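Local atomic coordinates of Exo-alpha-sialidase (Clostridium perfringens, PDB entry 2VO8), a protein that probably removes terminal sialic acids as a family 33 glycoside hydrolase and carries a cohesin module likely to bind dockerin-bearing partner proteins. Residues 53-58 against 134-139. Sequence-based numbering, arbitrary orientation.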
loop_
_atom_site.group_PDB
_atom_site.type_symbol
_atom_site.label_atom_id
_atom_site.label_comp_id
_atom_site.label_asym_id
_atom_site.label_seq_id
_atom_site.Cartn_x
_atom_site.Cartn_y
_atom_site.Cartn_z
ATOM N N GLU A 53 9.593 13.086 7.292
ATOM C CA GLU A 53 10.611 13.456 8.320
ATOM C C GLU A 53 11.043 12.249 9.164
ATOM O O GLU A 53 12.192 12.172 9.648
ATOM C CB GLU A 53 10.091 14.558 9.260
ATOM C CG GLU A 53 9.734 15.841 8.565
ATOM C CD GLU A 53 9.395 16.957 9.542
ATOM O OE1 GLU A 53 8.936 16.664 10.655
ATOM O OE2 GLU A 53 9.606 18.131 9.166
ATOM N N ALA A 54 10.137 11.293 9.331
ATOM C CA ALA A 54 10.364 10.181 10.227
ATOM C C ALA A 54 10.902 8.905 9.574
ATOM O O ALA A 54 11.471 8.080 10.280
ATOM C CB ALA A 54 9.127 9.874 11.004
ATOM N N PHE A 55 10.668 8.740 8.272
ATOM C CA PHE A 55 11.026 7.565 7.476
ATOM C C PHE A 55 11.789 7.905 6.216
ATOM O O PHE A 55 11.548 8.892 5.614
ATOM C CB PHE A 55 9.812 6.737 7.055
ATOM C CG PHE A 55 8.894 6.379 8.165
ATOM C CD1 PHE A 55 9.070 5.249 8.856
ATOM C CD2 PHE A 55 7.832 7.194 8.495
ATOM C CE1 PHE A 55 8.242 4.917 9.837
ATOM C CE2 PHE A 55 7.014 6.868 9.463
ATOM C CZ PHE A 55 7.225 5.738 10.160
ATOM N N ILE A 56 12.666 6.984 5.851
ATOM C CA ILE A 56 13.314 6.892 4.549
ATOM C C ILE A 56 12.540 5.848 3.645
ATOM O O ILE A 56 12.452 4.748 4.072
ATOM C CB ILE A 56 14.794 6.380 4.777
ATOM C CG1 ILE A 56 15.574 7.319 5.700
ATOM C CG2 ILE A 56 15.501 6.151 3.541
ATOM C CD1 ILE A 56 16.713 6.696 6.418
ATOM N N LEU A 57 12.058 6.250 2.443
ATOM C CA LEU A 57 11.485 5.277 1.520
ATOM C C LEU A 57 12.577 4.516 0.774
ATOM O O LEU A 57 13.341 5.102 0.008
ATOM C CB LEU A 57 10.552 5.968 0.525
ATOM C CG LEU A 57 9.882 5.067 -0.516
ATOM C CD1 LEU A 57 8.943 4.077 0.156
ATOM C CD2 LEU A 57 9.141 5.899 -1.550
ATOM N N ASN A 58 12.642 3.209 1.004
ATOM C CA ASN A 58 13.722 2.380 0.448
ATOM C C ASN A 58 13.424 1.801 -0.905
ATOM O O ASN A 58 14.157 2.066 -1.861
ATOM C CB ASN A 58 14.103 1.242 1.381
ATOM C CG ASN A 58 14.607 1.730 2.700
ATOM O OD1 ASN A 58 14.253 1.196 3.775
ATOM N ND2 ASN A 58 15.426 2.774 2.639
ATOM N N LYS A 134 -2.598 2.581 9.162
ATOM C CA LYS A 134 -2.076 1.811 10.270
ATOM C C LYS A 134 -1.117 2.737 11.050
ATOM O O LYS A 134 -0.398 3.538 10.433
ATOM C CB LYS A 134 -1.351 0.564 9.743
ATOM C CG LYS A 134 -0.413 -0.174 10.699
ATOM C CD LYS A 134 -1.073 -0.923 11.785
ATOM C CE LYS A 134 0.007 -1.497 12.737
ATOM N NZ LYS A 134 -0.384 -2.862 13.136
ATOM N N GLU A 135 -1.191 2.652 12.378
ATOM C CA GLU A 135 -0.290 3.410 13.269
ATOM C C GLU A 135 0.872 2.537 13.677
ATOM O O GLU A 135 0.709 1.368 13.970
ATOM C CB GLU A 135 -1.001 3.924 14.529
ATOM C CG GLU A 135 -2.261 4.646 14.260
ATOM C CD GLU A 135 -3.029 5.004 15.529
ATOM O OE1 GLU A 135 -2.737 4.409 16.580
ATOM O OE2 GLU A 135 -3.899 5.880 15.419
ATOM N N VAL A 136 2.057 3.144 13.731
ATOM C CA VAL A 136 3.243 2.503 14.245
ATOM C C VAL A 136 3.890 3.395 15.332
ATOM O O VAL A 136 3.810 4.628 15.260
ATOM C CB VAL A 136 4.310 2.231 13.166
ATOM C CG1 VAL A 136 3.703 1.464 11.920
ATOM C CG2 VAL A 136 4.925 3.483 12.701
ATOM N N LYS A 137 4.550 2.750 16.273
ATOM C CA LYS A 137 5.438 3.440 17.239
ATOM C C LYS A 137 6.886 3.211 16.793
ATOM O O LYS A 137 7.294 2.066 16.540
ATOM C CB LYS A 137 5.191 2.968 18.652
ATOM C CG LYS A 137 6.197 3.484 19.689
ATOM C CD LYS A 137 6.079 2.700 20.979
ATOM C CE LYS A 137 6.937 3.240 22.140
ATOM N NZ LYS A 137 7.885 4.247 21.706
ATOM N N ILE A 138 7.659 4.286 16.706
ATOM C CA ILE A 138 9.056 4.176 16.267
ATOM C C ILE A 138 9.908 4.241 17.551
ATOM O O ILE A 138 10.014 5.308 18.180
ATOM C CB ILE A 138 9.513 5.311 15.328
ATOM C CG1 ILE A 138 8.620 5.470 14.086
ATOM C CG2 ILE A 138 11.002 5.108 14.902
ATOM C CD1 ILE A 138 8.895 6.694 13.360
ATOM N N ASN A 139 10.483 3.110 17.917
ATOM C CA ASN A 139 11.458 3.037 18.999
ATOM C C ASN A 139 12.821 3.639 18.669
ATOM O O ASN A 139 13.220 3.730 17.503
ATOM C CB ASN A 139 11.634 1.580 19.446
ATOM C CG ASN A 139 10.338 0.985 20.002
ATOM O OD1 ASN A 139 9.870 -0.095 19.590
ATOM N ND2 ASN A 139 9.752 1.693 20.928
#
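Lys134 NZ, at the start of segment 134-139, makes a salt bridge to Asp18 OD1 and a hydrogen bond to the Val16 carbonyl oxygen; farther along, Val136 and Ile138 meet Phe55 and Ala54 of segment 53-58. This is a buried apolar contact in the beta-sandwich of the cohesin module. The two segments are not paired strands: 53-58 has its backbone bonds with the region of Asn100 to Lys104, whereas Lys134 and Val136 pair with Leu112 and Glu110, and side chains alone bridge them. The nearest CA atoms, those of Ala54 and Ile138, are 8.6 Å apart.

The Phe55 ring reaches the other strand with its far end. Its CG is anti to the carbonyl carbon (chi1 -51°), and Phe55 CZ comes to 3.7 Å from Ile138 CD1, a methyl that approaches the ring obliquely. Phe55 CE1 lies 4.0 Å from Ile138 CD1. Val136 CG2 sits at the ring's edge, near its plane, 4.1 Å from Phe55 CZ. With CD1 extended anti to CA (chi2 168°), Ile138 reaches across to both partners on 53-58. Leu101, Tyr50 and Glu110 also touch Phe55, while Val20 and Val22 pack on Ile138. Beside its contact with the ring, Ile138 CD1 lies 4.0 Å from Ala54 CB.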